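Local coordinates for hydrophilic protein, virA protein (Chromobacterium violaceum, PDB 3BO6) that probably acts as a phosphothreonine lyase effector of the SpvC type, irreversibly removing phosphate from phosphothreonine in host proteins by beta-elimination, at residues 163-177 / 182-194. Sequence-based numbering, arbitrary orientation. Where two conformers were deposited one is given.
With SO4 (sulfate ion), chain C.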
loop_
_atom_site.group_PDB
_atom_site.type_symbol
_atom_site.label_atom_id
_atom_site.label_comp_id
_atom_site.label_asym_id
_atom_site.label_seq_id
_atom_site.Cartn_x
_atom_site.Cartn_y
_atom_site.Cartn_z
ATOM N N GLU A 163 -6.407 -6.183 5.928
ATOM C CA GLU A 163 -6.086 -7.382 6.691
ATOM C C GLU A 163 -7.370 -8.126 7.043
ATOM O O GLU A 163 -7.441 -9.341 6.884
ATOM C CB GLU A 163 -5.326 -7.025 7.981
ATOM C CG GLU A 163 -3.870 -6.615 7.771
ATOM C CD GLU A 163 -2.909 -7.791 7.773
ATOM O OE1 GLU A 163 -3.141 -8.771 8.521
ATOM O OE2 GLU A 163 -1.903 -7.734 7.030
ATOM N N SER A 164 -8.370 -7.407 7.544
ATOM C CA SER A 164 -9.615 -8.068 7.937
ATOM C C SER A 164 -10.331 -8.701 6.740
ATOM O O SER A 164 -10.800 -9.833 6.843
ATOM C CB SER A 164 -10.529 -7.136 8.749
ATOM O OG SER A 164 -11.039 -6.069 7.970
ATOM N N ARG A 165 -10.385 -8.009 5.604
ATOM C CA ARG A 165 -11.035 -8.560 4.423
ATOM C C ARG A 165 -10.300 -9.793 3.904
ATOM O O ARG A 165 -10.936 -10.746 3.472
ATOM C CB ARG A 165 -11.188 -7.532 3.285
ATOM C CG ARG A 165 -12.463 -6.641 3.314
ATOM C CD ARG A 165 -13.763 -7.440 3.319
ATOM N NE ARG A 165 -14.914 -6.626 2.907
ATOM C CZ ARG A 165 -16.180 -6.845 3.273
ATOM N NH1 ARG A 165 -16.487 -7.818 4.129
ATOM N NH2 ARG A 165 -17.138 -6.059 2.799
ATOM N N LEU A 166 -8.970 -9.787 3.948
ATOM C CA LEU A 166 -8.214 -10.938 3.453
ATOM C C LEU A 166 -8.475 -12.146 4.324
ATOM O O LEU A 166 -8.743 -13.229 3.811
ATOM C CB LEU A 166 -6.712 -10.639 3.358
ATOM C CG LEU A 166 -6.396 -9.677 2.215
ATOM C CD1 LEU A 166 -5.012 -9.042 2.423
ATOM C CD2 LEU A 166 -6.502 -10.402 0.844
ATOM N N SER A 167 -8.436 -11.941 5.636
ATOM C CA SER A 167 -8.663 -13.022 6.580
ATOM C C SER A 167 -10.057 -13.611 6.428
ATOM O O SER A 167 -10.225 -14.832 6.304
ATOM C CB SER A 167 -8.466 -12.515 8.005
ATOM O OG SER A 167 -7.091 -12.353 8.291
ATOM N N GLU A 168 -11.060 -12.748 6.414
ATOM C CA GLU A 168 -12.425 -13.277 6.383
ATOM C C GLU A 168 -12.843 -13.781 5.016
ATOM O O GLU A 168 -13.855 -14.468 4.900
ATOM C CB GLU A 168 -13.422 -12.261 6.917
ATOM C CG GLU A 168 -13.657 -11.094 6.013
ATOM C CD GLU A 168 -14.475 -10.020 6.694
ATOM O OE1 GLU A 168 -14.794 -10.190 7.894
ATOM O OE2 GLU A 168 -14.793 -9.012 6.033
ATOM N N SER A 169 -12.039 -13.491 3.992
ATOM C CA SER A 169 -12.295 -13.983 2.633
ATOM C C SER A 169 -11.523 -15.276 2.363
ATOM O O SER A 169 -11.556 -15.815 1.262
ATOM C CB SER A 169 -11.943 -12.921 1.581
ATOM O OG SER A 169 -12.752 -11.756 1.747
ATOM N N GLY A 170 -10.821 -15.772 3.376
ATOM C CA GLY A 170 -10.150 -17.054 3.253
ATOM C C GLY A 170 -8.828 -17.081 2.499
ATOM O O GLY A 170 -8.432 -18.112 1.981
ATOM N N LEU A 171 -8.133 -15.949 2.437
ATOM C CA LEU A 171 -6.849 -15.916 1.750
ATOM C C LEU A 171 -5.739 -16.390 2.675
ATOM O O LEU A 171 -5.726 -16.050 3.850
ATOM C CB LEU A 171 -6.530 -14.491 1.288
ATOM C CG LEU A 171 -7.074 -13.999 -0.057
ATOM C CD1 LEU A 171 -6.633 -14.924 -1.195
ATOM C CD2 LEU A 171 -8.598 -13.825 -0.041
ATOM N N MET A 172 -4.814 -17.179 2.141
ATOM C CA MET A 172 -3.612 -17.561 2.879
ATOM C C MET A 172 -2.526 -16.518 2.658
ATOM O O MET A 172 -2.385 -15.995 1.549
ATOM C CB MET A 172 -3.106 -18.921 2.397
ATOM C CG MET A 172 -3.882 -20.085 2.959
ATOM S SD MET A 172 -3.818 -20.055 4.755
ATOM C CE MET A 172 -2.047 -20.159 5.012
ATOM N N PRO A 173 -1.750 -16.202 3.708
ATOM C CA PRO A 173 -0.607 -15.296 3.530
ATOM C C PRO A 173 0.429 -15.887 2.581
ATOM O O PRO A 173 0.532 -17.117 2.462
ATOM C CB PRO A 173 -0.004 -15.210 4.932
ATOM C CG PRO A 173 -1.197 -15.441 5.858
ATOM C CD PRO A 173 -2.023 -16.482 5.134
ATOM N N GLY A 174 1.163 -15.016 1.902
ATOM C CA GLY A 174 2.265 -15.429 1.053
ATOM C C GLY A 174 3.592 -15.252 1.755
ATOM O O GLY A 174 3.656 -15.140 2.982
ATOM N N GLN A 175 4.665 -15.246 0.970
ATOM C CA GLN A 175 5.998 -15.019 1.512
ATOM C C GLN A 175 6.296 -13.527 1.518
ATOM O O GLN A 175 6.414 -12.927 0.456
ATOM C CB GLN A 175 7.030 -15.728 0.638
ATOM C CG GLN A 175 6.861 -17.233 0.559
ATOM C CD GLN A 175 7.969 -17.884 -0.250
ATOM O OE1 GLN A 175 9.118 -17.437 -0.217
ATOM N NE2 GLN A 175 7.629 -18.940 -0.983
ATOM N N TYR A 176 6.426 -12.923 2.700
ATOM C CA TYR A 176 6.731 -11.494 2.772
ATOM C C TYR A 176 8.112 -11.250 2.149
ATOM O O TYR A 176 9.028 -12.059 2.326
ATOM C CB TYR A 176 6.870 -10.987 4.215
ATOM C CG TYR A 176 5.738 -11.133 5.217
ATOM C CD1 TYR A 176 4.747 -10.162 5.342
ATOM C CD2 TYR A 176 5.742 -12.179 6.130
ATOM C CE1 TYR A 176 3.746 -10.271 6.326
ATOM C CE2 TYR A 176 4.756 -12.301 7.105
ATOM C CZ TYR A 176 3.761 -11.348 7.197
ATOM O OH TYR A 176 2.783 -11.473 8.171
ATOM N N PRO A 177 8.292 -10.104 1.482
ATOM C CA PRO A 177 9.611 -9.801 0.904
ATOM C C PRO A 177 10.617 -9.504 2.009
ATOM O O PRO A 177 10.293 -8.779 2.955
ATOM C CB PRO A 177 9.372 -8.533 0.080
ATOM C CG PRO A 177 8.034 -7.981 0.527
ATOM C CD PRO A 177 7.276 -9.077 1.203
ATOM N N HIS A 182 7.265 -5.737 9.196
ATOM C CA HIS A 182 5.858 -5.772 9.565
ATOM C C HIS A 182 5.787 -6.176 11.031
ATOM O O HIS A 182 6.677 -6.866 11.532
ATOM C CB HIS A 182 5.084 -6.784 8.707
ATOM C CG HIS A 182 5.483 -8.205 8.947
ATOM N ND1 HIS A 182 4.820 -9.032 9.832
ATOM C CD2 HIS A 182 6.491 -8.942 8.429
ATOM C CE1 HIS A 182 5.403 -10.218 9.841
ATOM N NE2 HIS A 182 6.414 -10.192 8.993
ATOM N N PRO A 183 4.724 -5.752 11.718
ATOM C CA PRO A 183 4.520 -6.164 13.115
ATOM C C PRO A 183 3.814 -7.516 13.153
ATOM O O PRO A 183 3.248 -7.945 12.149
ATOM C CB PRO A 183 3.579 -5.093 13.656
ATOM C CG PRO A 183 2.775 -4.677 12.469
ATOM C CD PRO A 183 3.722 -4.766 11.277
ATOM N N GLU A 184 3.823 -8.169 14.310
ATOM C CA GLU A 184 3.195 -9.485 14.458
ATOM C C GLU A 184 1.729 -9.507 14.025
ATOM O O GLU A 184 1.252 -10.522 13.508
ATOM C CB GLU A 184 3.314 -9.972 15.905
ATOM C CG GLU A 184 4.733 -9.979 16.443
ATOM C CD GLU A 184 4.780 -9.836 17.953
ATOM O OE1 GLU A 184 3.829 -10.292 18.627
ATOM O OE2 GLU A 184 5.765 -9.263 18.466
ATOM N N ASN A 185 1.030 -8.388 14.194
ATOM C CA ASN A 185 -0.400 -8.349 13.901
ATOM C C ASN A 185 -0.777 -8.096 12.439
ATOM O O ASN A 185 -1.957 -8.100 12.095
ATOM C CB ASN A 185 -1.105 -7.339 14.801
ATOM C CG ASN A 185 -0.420 -5.996 14.803
ATOM O OD1 ASN A 185 0.703 -5.855 15.300
ATOM N ND2 ASN A 185 -1.092 -4.994 14.252
ATOM N N TRP A 186 0.214 -7.876 11.573
ATOM C CA TRP A 186 -0.076 -7.840 10.130
ATOM C C TRP A 186 0.314 -9.185 9.527
ATOM O O TRP A 186 1.489 -9.552 9.522
ATOM C CB TRP A 186 0.666 -6.730 9.373
ATOM C CG TRP A 186 0.398 -5.334 9.800
ATOM C CD1 TRP A 186 -0.541 -4.900 10.688
ATOM C CD2 TRP A 186 1.100 -4.172 9.350
ATOM N NE1 TRP A 186 -0.460 -3.529 10.821
ATOM C CE2 TRP A 186 0.548 -3.059 10.020
ATOM C CE3 TRP A 186 2.156 -3.969 8.457
ATOM C CZ2 TRP A 186 1.008 -1.755 9.812
ATOM C CZ3 TRP A 186 2.615 -2.677 8.256
ATOM C CH2 TRP A 186 2.048 -1.590 8.933
ATOM N N LYS A 187 -0.675 -9.919 9.034
ATOM C CA LYS A 187 -0.435 -11.239 8.464
ATOM C C LYS A 187 -0.157 -11.179 6.966
ATOM O O LYS A 187 0.372 -12.131 6.412
ATOM C CB LYS A 187 -1.648 -12.159 8.695
ATOM C CG LYS A 187 -2.049 -12.321 10.161
ATOM C CD LYS A 187 -0.858 -12.687 11.042
ATOM C CE LYS A 187 -1.300 -13.003 12.475
ATOM N NZ LYS A 187 -0.137 -13.360 13.326
ATOM N N TYR A 188 -0.549 -10.080 6.321
ATOM C CA TYR A 188 -0.425 -9.963 4.855
ATOM C C TYR A 188 0.363 -8.728 4.419
ATOM O O TYR A 188 1.060 -8.748 3.404
ATOM C CB TYR A 188 -1.810 -9.887 4.201
ATOM C CG TYR A 188 -2.755 -10.997 4.569
ATOM C CD1 TYR A 188 -2.860 -12.140 3.764
ATOM C CD2 TYR A 188 -3.588 -10.889 5.677
ATOM C CE1 TYR A 188 -3.747 -13.168 4.088
ATOM C CE2 TYR A 188 -4.478 -11.915 6.008
ATOM C CZ TYR A 188 -4.541 -13.039 5.208
ATOM O OH TYR A 188 -5.435 -14.041 5.527
ATOM N N VAL A 189 0.228 -7.641 5.164
ATOM C CA VAL A 189 0.816 -6.364 4.796
ATOM C C VAL A 189 2.230 -6.204 5.350
ATOM O O VAL A 189 2.543 -6.659 6.465
ATOM C CB VAL A 189 -0.079 -5.204 5.284
ATOM C CG1 VAL A 189 0.581 -3.857 5.021
ATOM C CG2 VAL A 189 -1.459 -5.275 4.613
ATOM N N SER A 190 3.086 -5.568 4.554
ATOM C CA SER A 190 4.420 -5.171 5.019
ATOM C C SER A 190 4.797 -3.820 4.444
ATOM O O SER A 190 4.112 -3.309 3.546
ATOM C CB SER A 190 5.477 -6.242 4.717
ATOM O OG SER A 190 5.569 -6.483 3.321
ATOM N N TYR A 191 5.869 -3.235 4.962
ATOM C CA TYR A 191 6.237 -1.852 4.655
ATOM C C TYR A 191 7.709 -1.660 4.320
ATOM O O TYR A 191 8.577 -2.331 4.880
ATOM C CB TYR A 191 5.952 -1.014 5.901
ATOM C CG TYR A 191 6.559 0.387 5.879
ATOM C CD1 TYR A 191 5.920 1.429 5.209
ATOM C CD2 TYR A 191 7.772 0.653 6.522
ATOM C CE1 TYR A 191 6.462 2.716 5.208
ATOM C CE2 TYR A 191 8.323 1.932 6.505
ATOM C CZ TYR A 191 7.661 2.947 5.860
ATOM O OH TYR A 191 8.209 4.225 5.861
ATOM N N ARG A 192 7.986 -0.721 3.427
ATOM C CA ARG A 192 9.324 -0.127 3.374
ATOM C C ARG A 192 9.243 1.307 2.896
ATOM O O ARG A 192 8.210 1.754 2.373
ATOM C CB ARG A 192 10.332 -0.935 2.536
ATOM C CG ARG A 192 10.178 -0.782 1.038
ATOM C CD ARG A 192 11.191 -1.656 0.259
ATOM N NE ARG A 192 11.296 -1.253 -1.152
ATOM C CZ ARG A 192 12.145 -0.333 -1.589
ATOM N NH1 ARG A 192 12.978 0.267 -0.732
ATOM N NH2 ARG A 192 12.167 -0.018 -2.882
ATOM N N ASN A 193 10.323 2.051 3.119
ATOM C CA ASN A 193 10.445 3.392 2.564
ATOM C C ASN A 193 11.489 3.459 1.456
ATOM O O ASN A 193 12.647 3.116 1.671
ATOM C CB ASN A 193 10.776 4.413 3.656
ATOM C CG ASN A 193 10.866 5.816 3.096
ATOM O OD1 ASN A 193 11.863 6.161 2.453
ATOM N ND2 ASN A 193 9.815 6.605 3.268
ATOM N N GLU A 194 11.083 3.922 0.277
ATOM C CA GLU A 194 11.956 3.919 -0.908
ATOM C C GLU A 194 13.194 4.784 -0.776
ATOM O O GLU A 194 14.211 4.499 -1.403
ATOM C CB GLU A 194 11.203 4.452 -2.129
ATOM C CG GLU A 194 10.149 3.564 -2.647
ATOM C CD GLU A 194 9.721 3.945 -4.054
ATOM O OE1 GLU A 194 8.715 3.391 -4.512
ATOM O OE2 GLU A 194 10.377 4.806 -4.679
HETATM S S SO4 C . 9.459 -2.401 -4.283
HETATM O O1 SO4 C . 9.783 -2.905 -2.933
HETATM O O2 SO4 C . 10.064 -1.093 -4.484
HETATM O O3 SO4 C . 9.981 -3.329 -5.269
HETATM O O4 SO4 C . 8.007 -2.266 -4.424
#
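The C-terminal turns of helix 149-168 in this alpha/beta phosphothreonine lyase fold grip the entry to edge strand 189-193 through Glu163, whose carboxylate takes three backbone N-H groups. Lys187 N gives to OE1 of Glu163 at 2.8 Å, on the syn side, tilted 25° from the carboxylate plane. OE2 accepts two bonds, from Tyr188 N on its syn side, slightly out of plane, and from Val189 N nearly along the C-O axis. The three bonds fix the rotation of this buried carboxylate. A bend at chi2 (-88°) turns the Glu163 chain toward these donors. Beside it, CB of Leu166 sits over the centre of the Tyr188 ring, 3.7 Å from the centroid, a CH-pi contact. A Schellman motif at Gly170 ends the helix, and the chain then brings Leu171 O to the edge of this ring. The Tyr188 hydroxyl donates to Leu171 O at 2.6 Å. Arg192 NE and NH2 bond to a sulfate, probably from the crystallisation liquor, also held by His85, Lys83, Arg127 and Arg199. The rings of Tyr176 and His182 form an offset face-to-face stack, planes 14° apart. The Tyr176 hydroxyl donates to Trp186 O at 2.7 Å, in the carbonyl plane and on a lone pair.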